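Local coordinates for NG, ng-dimethylarginine dimethylaminohydrolase (Pseudomonas aeruginosa, PDB 1H70), which hydrolyses N(G),N(G)-dimethyl-L-arginine and N(G)-monomethyl-L-arginine to L-citrulline, releasing dimethylamine or methylamine, at residues D67-T72 against A76-P81; I92-V97 against V105-A110; D118-M121 against F126-G129; S131-A136 against V161-T166. The protein carries 1 engineered substitution. All blocks are in the same frame, centred on the assembly; numbering follows the deposited sequence.

Overall arrangement
Contacts 1 and 2 share one small mixed sheet, centres about 6 Å apart: strand 76-78 pairs antiparallel with 69-71 in contact 1 and parallel with 105-107, the strand met by helix 89-100 in contact 2. Contact 3, a second hairpin centred about 12 Å from contact 1, receives Leu-70 on Ile-119 and Phe-126. Contact 4, centred about 9 Å from contact 3, is tied to it through Asp-118. Citrulline, the reaction product, lies between contacts 1 and 4: Asp-67 holds its ureido end and Arg-133 its carboxylate. The engineered Ser-250, at the nucleophile position, also bonds to it. Contact 2 is farther off, its Val-97 side chain about 11 Å from that of Glu-66 in the pocket.

Contact 1. Residues D67-T72 against A76-P81; sequences DPVLCT and AIITRP. With CIR (citrulline), chain B.
Leu-70 and Ile-77 run alongside each other and point the same way, with Leu-70 CD2 3.8 Å from Ile-77 CD1. That same Ile-77 CD1 also brushes Thr-72 CG2, whereas the hydroxyl of Thr-72 is engaged by Cys-75 and Arg-74 in the turn. On the reverse side of the strands Val-69 meets Ile-78 at a slant: Ile-78 CD1 comes up to both valine methyls, 3.9 Å from Val-69 CG1, and Ala-76 CB flanks that methyl. These two faces belong to a beta hairpin of strands 69-71 and 76-78. Leu-70 and Ile-77 are its hydrogen-bonded pair, with Leu-70 N to Ile-77 O at 2.9 Å and a matching bond in return. Helix 89-100 packs on the Val-69 side, helix 136-148 on the Leu-70 side. Just past strand 76-78, Thr-79, with chi1 at 64°, has its OG1 wedged between its own backbone N and carbonyl carbon, from where it donates in plane to a lone pair of Asp-67 O at 2.6 Å; its N reaches Pro-68 O from well above the carbonyl plane. Asp-67 turns its carboxylate to the ligand and receives the ureido group with both oxygens, citrulline N8 at 2.9 Å from Asp-67 OD1 and N6 at 2.8 Å from OD2. Gly-117 N also bonds to OD1, and Arg-86 forms a salt bridge with OD2.

Contact 2. Residues I92-V97 against V105-A110; sequences IIEETV and VERIEA
Helix 89-100 passes strand 105-107 with no backbone bond between segments 92-97 and 105-110; Val-97 and Val-105 bring their CA atoms closest, 7.5 Å apart, and side chains bridge the gap. The helix is kinked here, the N atoms of Glu-95 and Thr-96 lacking a bond to the preceding turn, but Val-97 N still reaches Ile-93 O at 3.2 Å. Two pairs make the contact. In the apolar one, Val-97 CG1 meets Val-105 CG2 at 3.9 Å, the two branches slanting past each other. Val-97 also lies on Ala-76 and Val-69, and Val-105 on Ile-78, so this pair extends the apolar layer between helix and sheet in the beta-alpha-beta unit of strand 76-78, helix 89-100 and strand 105-107. The polar pair is Glu-94 with Arg-107. Arg-107 leaves the strand with CG between its backbone N and carbonyl carbon (chi1 49°) and folds again at chi3 (65°), which turns the guanidinium toward the helix. There Arg-107 NH2 donates to Glu-94 OE2 at 2.8 Å, using the carboxylate's syn lone pair. The acceptor lies close to the guanidinium plane, yet the carboxylate plane stands almost perpendicular to it (89°). With the planes crossed, the pair is not the coplanar two-pronged kind: only OE2 is bonded, and Arg-107 NH1 is 3.9 Å from Glu-94 OE2. A one-bond salt bridge, with its arginine exposed to solvent, probably ties helix to strand more loosely than a two-bond pairing would.

Contact 3. Residues D118-M121 against F126-G129; sequences DIMM and FYIG
The Phe-126 ring has Ile-119 CG2 at its edge, near the ring plane and 3.8 Å from CD2, while Met-121 runs beside it in the same direction. Met-121 CB comes in obliquely, 3.6 Å from Phe-126 CE2, and its SD lies 4.7 Å from the ring centroid, 56° off the normal: a slanted Met-aromatic contact. With CG anti to the backbone N (chi1 174°) and chi2 extended, the methionine runs along the ring before bending at chi3. On the other side of the strands, the Tyr-127 ring has Met-120 O at its edge. The thioether of Met-120 bends at chi3, which leaves CE 3.8 Å from Tyr-127 CD1. His-125 and Phe-188 make edge-to-face contacts with this tyrosine. On the face that carries Phe-126, Ile-119 and Ile-128 stand side by side, touching through their CG1 atoms. Beneath the side chains, Met-120 N bonds to Tyr-127 O at 2.8 Å and is answered by Tyr-127 N to Met-120 O; Gly-129 N to Asp-118 O, at 2.7 Å, adds a third bond. Helix 136-148 packs over the Ile-119 and Ile-128 face. This is an antiparallel beta hairpin, strands 119-122 and 125-130, whose second strand pairs in parallel with 152-157.

Contact 4. Residues S131-A136 against V161-T166; sequences SARTNA and VLHLKT. With CIR (citrulline), chain B.
Arg-133, Leu-162 and His-163 form part of the citrulline pocket, where two loops of the alpha/beta propeller (pentein) fold of the DDAH family meet. The arginine binds the ligand carboxylate with both terminal nitrogens: Arg-133 NH1 to citrulline O at 2.9 Å and NH2 to OXT at 3.1 Å, both nearly straight. Leu-162 crosses it on a slant and sets CD1 over the centre of one guanidinium face, 3.6 Å above the plane, which probably limits that group's tilt. With chi1 at -58° Arg-133 CG lies beside its own backbone N, opposite the carbonyl carbon, and 4.0 Å from His-163 NE2; guanidinium and imidazole are nearly perpendicular. His-163, the probable proton donor, has CE1 3.4 Å from citrulline N6. Glu-115 is a shared second-shell partner, salt-bridged to Arg-133 NH1 and hydrogen-bonded to His-163 NE2. Ser-131 OG accepts from Arg-133 N, an ST turn, and from Thr-134 N, an ST motif, and also bonds to Asp-118, which would steady the loop that carries the arginine. No direct hydrogen bond joins segments 131-136 and 161-166, but one water accepts from Ala-132 N at 2.9 Å and donates to Leu-162 O at 2.8 Å.

Contact 1. Residues D67-T72 against A76-P81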
loop_
_atom_site.group_PDB
_atom_site.type_symbol
_atom_site.label_atom_id
_atom_site.label_comp_id
_atom_site.label_asym_id
_atom_site.label_seq_id
_atom_site.Cartn_x
_atom_site.Cartn_y
_atom_site.Cartn_z
ATOM N N ASP A 67 -1.569 3.686 4.525
ATOM C CA ASP A 67 -0.623 4.041 5.604
ATOM C C ASP A 67 -1.105 4.001 7.056
ATOM O O ASP A 67 -0.387 3.520 7.934
ATOM C CB ASP A 67 0.092 5.339 5.234
ATOM C CG ASP A 67 0.834 5.183 3.937
ATOM O OD1 ASP A 67 1.587 4.172 3.809
ATOM O OD2 ASP A 67 0.696 6.005 3.030
ATOM N N PRO A 68 -2.302 4.498 7.356
ATOM C CA PRO A 68 -2.782 4.518 8.743
ATOM C C PRO A 68 -3.128 3.185 9.412
ATOM O O PRO A 68 -3.365 3.194 10.621
ATOM C CB PRO A 68 -4.020 5.426 8.689
ATOM C CG PRO A 68 -4.379 5.576 7.246
ATOM C CD PRO A 68 -3.210 5.189 6.423
ATOM N N VAL A 69 -3.166 2.050 8.714
ATOM C CA VAL A 69 -3.541 0.797 9.333
ATOM C C VAL A 69 -2.933 -0.384 8.603
ATOM O O VAL A 69 -2.676 -0.322 7.403
ATOM C CB VAL A 69 -5.071 0.484 9.240
ATOM C CG1 VAL A 69 -5.452 -0.568 10.297
ATOM C CG2 VAL A 69 -5.973 1.704 9.352
ATOM N N LEU A 70 -2.709 -1.458 9.350
ATOM C CA LEU A 70 -2.311 -2.731 8.772
ATOM C C LEU A 70 -3.402 -3.735 9.134
ATOM O O LEU A 70 -3.595 -4.043 10.310
ATOM C CB LEU A 70 -0.976 -3.229 9.320
ATOM C CG LEU A 70 -0.549 -4.577 8.739
ATOM C CD1 LEU A 70 -0.107 -4.404 7.280
ATOM C CD2 LEU A 70 0.577 -5.218 9.613
ATOM N N CYS A 71 -4.104 -4.252 8.132
ATOM C CA CYS A 71 -5.144 -5.247 8.382
ATOM C C CYS A 71 -4.611 -6.639 8.060
ATOM O O CYS A 71 -4.166 -6.868 6.946
ATOM C CB CYS A 71 -6.338 -4.972 7.476
ATOM S SG CYS A 71 -7.022 -3.348 7.821
ATOM N N THR A 72 -4.674 -7.551 9.018
ATOM C CA THR A 72 -4.239 -8.925 8.782
ATOM C C THR A 72 -5.420 -9.873 8.960
ATOM O O THR A 72 -6.547 -9.443 9.172
ATOM C CB THR A 72 -3.082 -9.337 9.733
ATOM O OG1 THR A 72 -3.621 -9.640 11.032
ATOM C CG2 THR A 72 -2.097 -8.185 9.934
ATOM N N ALA A 76 -6.066 -6.011 13.403
ATOM C CA ALA A 76 -5.741 -4.778 12.695
ATOM C C ALA A 76 -4.882 -3.957 13.666
ATOM O O ALA A 76 -5.145 -3.919 14.873
ATOM C CB ALA A 76 -6.954 -3.979 12.285
ATOM N N ILE A 77 -3.862 -3.318 13.118
ATOM C CA ILE A 77 -2.965 -2.490 13.907
ATOM C C ILE A 77 -3.009 -1.088 13.335
ATOM O O ILE A 77 -2.599 -0.881 12.189
ATOM C CB ILE A 77 -1.503 -3.004 13.802
ATOM C CG1 ILE A 77 -1.388 -4.491 14.140
ATOM C CG2 ILE A 77 -0.586 -2.232 14.742
ATOM C CD1 ILE A 77 -1.345 -5.425 12.900
ATOM N N ILE A 78 -3.508 -0.141 14.122
ATOM C CA ILE A 78 -3.520 1.248 13.717
ATOM C C ILE A 78 -2.082 1.709 13.841
ATOM O O ILE A 78 -1.440 1.456 14.859
ATOM C CB ILE A 78 -4.410 2.072 14.655
ATOM C CG1 ILE A 78 -5.828 1.527 14.666
ATOM C CG2 ILE A 78 -4.436 3.552 14.265
ATOM C CD1 ILE A 78 -6.522 1.539 13.341
ATOM N N THR A 79 -1.579 2.363 12.805
ATOM C CA THR A 79 -0.184 2.765 12.812
ATOM C C THR A 79 0.009 4.132 13.465
ATOM O O THR A 79 -0.827 4.593 14.258
ATOM C CB THR A 79 0.373 2.734 11.377
ATOM O OG1 THR A 79 -0.306 3.709 10.571
ATOM C CG2 THR A 79 0.139 1.354 10.712
ATOM N N ARG A 80 1.144 4.768 13.183
ATOM C CA ARG A 80 1.472 6.077 13.725
ATOM C C ARG A 80 2.368 6.775 12.698
ATOM O O ARG A 80 3.598 6.714 12.756
ATOM C CB ARG A 80 2.186 5.923 15.072
ATOM C CG ARG A 80 2.337 7.242 15.834
ATOM C CD ARG A 80 2.507 7.026 17.356
ATOM N NE ARG A 80 2.703 8.301 18.036
ATOM C CZ ARG A 80 3.866 8.942 18.128
ATOM N NH1 ARG A 80 4.973 8.413 17.613
ATOM N NH2 ARG A 80 3.931 10.109 18.773
ATOM N N PRO A 81 1.737 7.392 11.708
ATOM C CA PRO A 81 2.469 8.016 10.604
ATOM C C PRO A 81 3.604 8.925 11.017
ATOM O O PRO A 81 3.509 9.705 11.972
ATOM C CB PRO A 81 1.397 8.745 9.813
ATOM C CG PRO A 81 0.147 7.915 10.055
ATOM C CD PRO A 81 0.278 7.470 11.518
HETATM C C CIR B . 2.774 10.942 1.278
HETATM O O CIR B . 2.616 10.428 2.428
HETATM O OXT CIR B . 3.860 11.601 1.010
HETATM C CA CIR B . 1.736 10.729 0.209
HETATM N N CIR B . 1.730 11.876 -0.718
HETATM C C3 CIR B . 2.030 9.411 -0.550
HETATM C C4 CIR B . 1.797 8.213 0.388
HETATM C C5 CIR B . 2.122 6.926 -0.351
HETATM N N6 CIR B . 1.846 5.753 0.489
HETATM C C7 CIR B . 1.875 4.498 0.072
HETATM O O7 CIR B . 2.136 4.182 -1.100
HETATM N N8 CIR B . 1.591 3.525 0.960
#

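Contact 2. Residues I92-V97 against V105-A110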
loop_
_atom_site.group_PDB
_atom_site.type_symbol
_atom_site.label_atom_id
_atom_site.label_comp_id
_atom_site.label_asym_id
_atom_site.label_seq_id
_atom_site.Cartn_x
_atom_site.Cartn_y
_atom_site.Cartn_z
ATOM N N ILE A 92 -9.609 9.165 11.867
ATOM C CA ILE A 92 -10.760 9.136 10.976
ATOM C C ILE A 92 -10.992 7.774 10.348
ATOM O O ILE A 92 -12.022 7.547 9.702
ATOM C CB ILE A 92 -10.659 10.257 9.903
ATOM C CG1 ILE A 92 -9.362 10.153 9.106
ATOM C CG2 ILE A 92 -10.742 11.616 10.564
ATOM C CD1 ILE A 92 -9.376 11.052 7.889
ATOM N N ILE A 93 -10.077 6.836 10.559
ATOM C CA ILE A 93 -10.288 5.486 10.028
ATOM C C ILE A 93 -10.571 4.465 11.109
ATOM O O ILE A 93 -10.977 3.344 10.807
ATOM C CB ILE A 93 -9.117 5.028 9.169
ATOM C CG1 ILE A 93 -9.577 3.926 8.190
ATOM C CG2 ILE A 93 -7.976 4.543 10.045
ATOM C CD1 ILE A 93 -8.674 3.749 7.010
ATOM N N GLU A 94 -10.345 4.846 12.363
ATOM C CA GLU A 94 -10.520 3.940 13.491
ATOM C C GLU A 94 -11.906 3.293 13.602
ATOM O O GLU A 94 -11.998 2.111 13.899
ATOM C CB GLU A 94 -10.138 4.588 14.829
ATOM C CG GLU A 94 -9.997 3.510 15.899
ATOM C CD GLU A 94 -8.958 3.758 16.969
ATOM O OE1 GLU A 94 -7.915 4.409 16.698
ATOM O OE2 GLU A 94 -9.188 3.265 18.106
ATOM N N GLU A 95 -12.971 4.049 13.361
ATOM C CA GLU A 95 -14.320 3.488 13.488
ATOM C C GLU A 95 -14.568 2.349 12.491
ATOM O O GLU A 95 -15.141 1.302 12.825
ATOM C CB GLU A 95 -15.348 4.621 13.352
ATOM N N THR A 96 -14.108 2.527 11.259
ATOM C CA THR A 96 -14.242 1.470 10.258
ATOM C C THR A 96 -13.487 0.222 10.661
ATOM O O THR A 96 -13.995 -0.885 10.542
ATOM C CB THR A 96 -13.682 1.994 8.918
ATOM O OG1 THR A 96 -14.431 3.138 8.511
ATOM C CG2 THR A 96 -13.790 0.962 7.820
ATOM N N VAL A 97 -12.240 0.396 11.103
ATOM C CA VAL A 97 -11.414 -0.768 11.468
ATOM C C VAL A 97 -12.070 -1.513 12.632
ATOM O O VAL A 97 -12.148 -2.745 12.661
ATOM C CB VAL A 97 -9.965 -0.318 11.826
ATOM C CG1 VAL A 97 -9.157 -1.452 12.433
ATOM C CG2 VAL A 97 -9.281 0.213 10.561
ATOM N N VAL A 105 -8.239 -4.805 17.722
ATOM C CA VAL A 105 -7.537 -3.627 17.203
ATOM C C VAL A 105 -6.373 -3.273 18.115
ATOM O O VAL A 105 -6.573 -2.985 19.301
ATOM C CB VAL A 105 -8.465 -2.399 17.089
ATOM C CG1 VAL A 105 -7.679 -1.170 16.634
ATOM C CG2 VAL A 105 -9.562 -2.692 16.095
ATOM N N GLU A 106 -5.173 -3.264 17.550
ATOM C CA GLU A 106 -3.945 -2.963 18.276
ATOM C C GLU A 106 -3.446 -1.615 17.757
ATOM O O GLU A 106 -3.966 -1.122 16.754
ATOM C CB GLU A 106 -2.898 -4.030 17.983
ATOM C CG GLU A 106 -3.295 -5.467 18.272
ATOM C CD GLU A 106 -3.067 -5.914 19.712
ATOM O OE1 GLU A 106 -2.604 -5.106 20.541
ATOM O OE2 GLU A 106 -3.355 -7.107 20.015
ATOM N N ARG A 107 -2.466 -1.000 18.424
ATOM C CA ARG A 107 -1.996 0.298 17.952
ATOM C C ARG A 107 -0.512 0.508 18.232
ATOM O O ARG A 107 0.001 0.009 19.223
ATOM C CB ARG A 107 -2.801 1.439 18.577
ATOM C CG ARG A 107 -2.955 1.358 20.059
ATOM C CD ARG A 107 -3.461 2.624 20.727
ATOM N NE ARG A 107 -4.802 3.172 20.498
ATOM C CZ ARG A 107 -5.882 2.708 19.847
ATOM N NH1 ARG A 107 -5.911 1.562 19.210
ATOM N NH2 ARG A 107 -6.983 3.458 19.837
ATOM N N ILE A 108 0.145 1.255 17.353
ATOM C CA ILE A 108 1.540 1.636 17.551
ATOM C C ILE A 108 1.516 2.873 18.439
ATOM O O ILE A 108 0.610 3.697 18.292
ATOM C CB ILE A 108 2.182 2.010 16.214
ATOM C CG1 ILE A 108 2.088 0.853 15.233
ATOM C CG2 ILE A 108 3.648 2.530 16.406
ATOM C CD1 ILE A 108 2.903 -0.383 15.597
ATOM N N GLU A 109 2.494 3.016 19.340
ATOM C CA GLU A 109 2.553 4.185 20.218
ATOM C C GLU A 109 3.908 4.864 20.171
ATOM O O GLU A 109 4.865 4.294 19.670
ATOM C CB GLU A 109 2.434 3.776 21.680
ATOM C CG GLU A 109 1.237 3.004 22.147
ATOM C CD GLU A 109 1.442 2.657 23.615
ATOM O OE1 GLU A 109 2.582 2.818 24.123
ATOM O OE2 GLU A 109 0.459 2.234 24.242
ATOM N N ALA A 110 3.998 6.064 20.736
ATOM C CA ALA A 110 5.284 6.751 20.803
ATOM C C ALA A 110 6.222 5.906 21.638
ATOM O O ALA A 110 5.799 5.180 22.538
ATOM C CB ALA A 110 5.126 8.135 21.435
#

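Contact 3. Residues D118-M121 against F126-G129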
loop_
_atom_site.group_PDB
_atom_site.type_symbol
_atom_site.label_atom_id
_atom_site.label_comp_id
_atom_site.label_asym_id
_atom_site.label_seq_id
_atom_site.Cartn_x
_atom_site.Cartn_y
_atom_site.Cartn_z
ATOM N N ASP A 118 5.099 0.720 4.140
ATOM C CA ASP A 118 6.406 0.127 4.392
ATOM C C ASP A 118 6.297 -1.365 4.701
ATOM O O ASP A 118 7.305 -2.022 4.945
ATOM C CB ASP A 118 7.086 0.808 5.581
ATOM C CG ASP A 118 7.893 2.028 5.189
ATOM O OD1 ASP A 118 8.702 1.912 4.229
ATOM O OD2 ASP A 118 7.787 3.116 5.830
ATOM N N ILE A 119 5.065 -1.877 4.709
ATOM C CA ILE A 119 4.834 -3.287 5.061
ATOM C C ILE A 119 4.331 -4.132 3.914
ATOM O O ILE A 119 3.283 -3.870 3.304
ATOM C CB ILE A 119 3.884 -3.384 6.285
ATOM C CG1 ILE A 119 4.476 -2.603 7.458
ATOM C CG2 ILE A 119 3.713 -4.883 6.726
ATOM C CD1 ILE A 119 3.541 -2.455 8.673
ATOM N N MET A 120 5.052 -5.232 3.649
ATOM C CA MET A 120 4.674 -6.171 2.605
ATOM C C MET A 120 4.335 -7.562 3.185
ATOM O O MET A 120 5.184 -8.188 3.775
ATOM C CB MET A 120 5.815 -6.333 1.595
ATOM C CG MET A 120 5.421 -7.203 0.399
ATOM S SD MET A 120 6.687 -7.338 -0.874
ATOM C CE MET A 120 8.061 -8.048 0.097
ATOM N N MET A 121 3.092 -8.006 3.013
ATOM C CA MET A 121 2.604 -9.277 3.546
ATOM C C MET A 121 2.845 -10.414 2.577
ATOM O O MET A 121 2.367 -10.374 1.427
ATOM C CB MET A 121 1.102 -9.172 3.806
ATOM C CG MET A 121 0.438 -10.469 4.239
ATOM S SD MET A 121 -1.334 -10.249 4.685
ATOM C CE MET A 121 -2.029 -10.220 3.018
ATOM N N PHE A 126 5.580 -10.659 7.568
ATOM C CA PHE A 126 5.436 -9.239 7.196
ATOM C C PHE A 126 6.786 -8.558 7.105
ATOM O O PHE A 126 7.489 -8.443 8.106
ATOM C CB PHE A 126 4.529 -8.504 8.196
ATOM C CG PHE A 126 3.088 -8.956 8.152
ATOM C CD1 PHE A 126 2.700 -10.126 8.795
ATOM C CD2 PHE A 126 2.145 -8.238 7.452
ATOM C CE1 PHE A 126 1.360 -10.542 8.740
ATOM C CE2 PHE A 126 0.826 -8.638 7.385
ATOM C CZ PHE A 126 0.440 -9.812 8.036
ATOM N N TYR A 127 7.172 -8.110 5.901
ATOM C CA TYR A 127 8.449 -7.428 5.722
ATOM C C TYR A 127 8.184 -5.948 5.946
ATOM O O TYR A 127 7.270 -5.386 5.334
ATOM C CB TYR A 127 9.013 -7.588 4.305
ATOM C CG TYR A 127 9.416 -8.994 3.989
ATOM C CD1 TYR A 127 8.528 -9.847 3.381
ATOM C CD2 TYR A 127 10.687 -9.458 4.303
ATOM C CE1 TYR A 127 8.876 -11.166 3.076
ATOM C CE2 TYR A 127 11.056 -10.777 4.010
ATOM C CZ TYR A 127 10.129 -11.620 3.408
ATOM O OH TYR A 127 10.487 -12.945 3.090
ATOM N N ILE A 128 8.978 -5.343 6.818
ATOM C CA ILE A 128 8.795 -3.949 7.195
ATOM C C ILE A 128 10.009 -3.078 6.872
ATOM O O ILE A 128 11.093 -3.295 7.427
ATOM C CB ILE A 128 8.541 -3.859 8.715
ATOM C CG1 ILE A 128 7.348 -4.698 9.146
ATOM C CG2 ILE A 128 8.327 -2.382 9.097
ATOM C CD1 ILE A 128 7.153 -4.697 10.675
ATOM N N GLY A 129 9.841 -2.092 5.982
ATOM C CA GLY A 129 10.964 -1.229 5.636
ATOM C C GLY A 129 11.279 -0.162 6.680
ATOM O O GLY A 129 10.374 0.411 7.323
#

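Contact 4. Residues S131-A136 against V161-T166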
loop_
_atom_site.group_PDB
_atom_site.type_symbol
_atom_site.label_atom_id
_atom_site.label_comp_id
_atom_site.label_asym_id
_atom_site.label_seq_id
_atom_site.Cartn_x
_atom_site.Cartn_y
_atom_site.Cartn_z
ATOM N N SER A 131 12.266 3.293 6.973
ATOM C CA SER A 131 12.331 4.454 6.071
ATOM C C SER A 131 12.277 5.771 6.829
ATOM O O SER A 131 12.437 5.801 8.053
ATOM C CB SER A 131 11.132 4.377 5.121
ATOM O OG SER A 131 9.942 4.524 5.887
ATOM N N ALA A 132 12.040 6.864 6.109
ATOM C CA ALA A 132 11.892 8.167 6.764
ATOM C C ALA A 132 10.561 8.251 7.485
ATOM O O ALA A 132 10.368 9.121 8.360
ATOM C CB ALA A 132 11.981 9.289 5.748
ATOM N N ARG A 133 9.638 7.365 7.120
ATOM C CA ARG A 133 8.300 7.345 7.707
ATOM C C ARG A 133 8.099 6.243 8.772
ATOM O O ARG A 133 7.257 6.371 9.656
ATOM C CB ARG A 133 7.260 7.157 6.611
ATOM C CG ARG A 133 7.305 8.240 5.521
ATOM C CD ARG A 133 6.853 9.606 6.048
ATOM N NE ARG A 133 6.905 10.637 4.999
ATOM C CZ ARG A 133 5.968 10.749 4.092
ATOM N NH1 ARG A 133 4.905 9.945 4.108
ATOM N NH2 ARG A 133 6.039 11.712 3.170
ATOM N N THR A 134 8.836 5.148 8.654
ATOM C CA THR A 134 8.734 4.034 9.591
ATOM C C THR A 134 10.066 3.829 10.275
ATOM O O THR A 134 10.995 3.370 9.613
ATOM C CB THR A 134 8.346 2.762 8.829
ATOM O OG1 THR A 134 6.997 2.920 8.359
ATOM C CG2 THR A 134 8.323 1.499 9.751
ATOM N N ASN A 135 10.139 4.133 11.576
ATOM C CA ASN A 135 11.395 3.986 12.305
ATOM C C ASN A 135 11.539 2.604 12.957
ATOM O O ASN A 135 10.595 1.843 13.037
ATOM C CB ASN A 135 11.616 5.149 13.273
ATOM C CG ASN A 135 10.662 5.197 14.432
ATOM O OD1 ASN A 135 9.958 4.224 14.743
ATOM N ND2 ASN A 135 10.647 6.354 15.117
ATOM N N ALA A 136 12.757 2.273 13.376
ATOM C CA ALA A 136 13.053 0.982 13.981
ATOM C C ALA A 136 12.210 0.655 15.223
ATOM O O ALA A 136 11.899 -0.502 15.485
ATOM C CB ALA A 136 14.543 0.947 14.332
ATOM N N VAL A 161 13.773 4.975 -1.585
ATOM C CA VAL A 161 12.340 5.162 -1.839
ATOM C C VAL A 161 11.575 5.670 -0.617
ATOM O O VAL A 161 12.077 5.608 0.502
ATOM C CB VAL A 161 11.662 3.870 -2.311
ATOM C CG1 VAL A 161 12.047 3.563 -3.762
ATOM C CG2 VAL A 161 12.048 2.695 -1.391
ATOM N N LEU A 162 10.359 6.175 -0.859
ATOM C CA LEU A 162 9.538 6.700 0.225
ATOM C C LEU A 162 9.120 5.591 1.177
ATOM O O LEU A 162 9.247 5.730 2.362
ATOM C CB LEU A 162 8.284 7.394 -0.339
ATOM C CG LEU A 162 7.356 7.999 0.710
ATOM C CD1 LEU A 162 8.050 9.122 1.475
ATOM C CD2 LEU A 162 6.062 8.487 0.029
ATOM N N HIS A 163 8.614 4.482 0.647
ATOM C CA HIS A 163 8.208 3.357 1.465
ATOM C C HIS A 163 8.689 2.099 0.743
ATOM O O HIS A 163 8.896 2.117 -0.466
ATOM C CB HIS A 163 6.683 3.157 1.568
ATOM C CG HIS A 163 5.928 4.258 2.250
ATOM N ND1 HIS A 163 5.177 5.189 1.562
ATOM C CD2 HIS A 163 5.803 4.560 3.552
ATOM C CE1 HIS A 163 4.634 6.033 2.425
ATOM N NE2 HIS A 163 4.977 5.663 3.637
ATOM N N LEU A 164 8.767 1.005 1.477
ATOM C CA LEU A 164 9.176 -0.263 0.889
ATOM C C LEU A 164 8.375 -0.629 -0.372
ATOM O O LEU A 164 8.941 -0.990 -1.402
ATOM C CB LEU A 164 8.967 -1.359 1.940
ATOM C CG LEU A 164 9.434 -2.781 1.571
ATOM C CD1 LEU A 164 10.948 -2.869 1.761
ATOM C CD2 LEU A 164 8.742 -3.775 2.487
ATOM N N LYS A 165 7.040 -0.520 -0.290
ATOM C CA LYS A 165 6.184 -0.916 -1.412
ATOM C C LYS A 165 6.164 0.016 -2.614
ATOM O O LYS A 165 5.513 -0.268 -3.625
ATOM C CB LYS A 165 4.791 -1.333 -0.959
ATOM C CG LYS A 165 4.836 -2.645 -0.155
ATOM C CD LYS A 165 3.471 -3.302 -0.052
ATOM C CE LYS A 165 2.447 -2.424 0.668
ATOM N NZ LYS A 165 1.362 -3.320 1.249
ATOM N N THR A 166 6.952 1.078 -2.564
ATOM C CA THR A 166 7.157 1.949 -3.706
ATOM C C THR A 166 7.871 1.136 -4.779
ATOM O O THR A 166 7.668 1.344 -5.983
ATOM C CB THR A 166 8.069 3.110 -3.319
ATOM O OG1 THR A 166 7.360 4.025 -2.459
ATOM C CG2 THR A 166 8.511 3.926 -4.540
HETATM C C CIR B . 2.774 10.942 1.278
HETATM O O CIR B . 2.616 10.428 2.428
HETATM O OXT CIR B . 3.860 11.601 1.010
HETATM C CA CIR B . 1.736 10.729 0.209
HETATM N N CIR B . 1.730 11.876 -0.718
HETATM C C3 CIR B . 2.030 9.411 -0.550
HETATM C C4 CIR B . 1.797 8.213 0.388
HETATM C C5 CIR B . 2.122 6.926 -0.351
HETATM N N6 CIR B . 1.846 5.753 0.489
HETATM C C7 CIR B . 1.875 4.498 0.072
HETATM O O7 CIR B . 2.136 4.182 -1.100
HETATM N N8 CIR B . 1.591 3.525 0.960
HETATM O O HOH W 1 11.178 7.457 3.359
#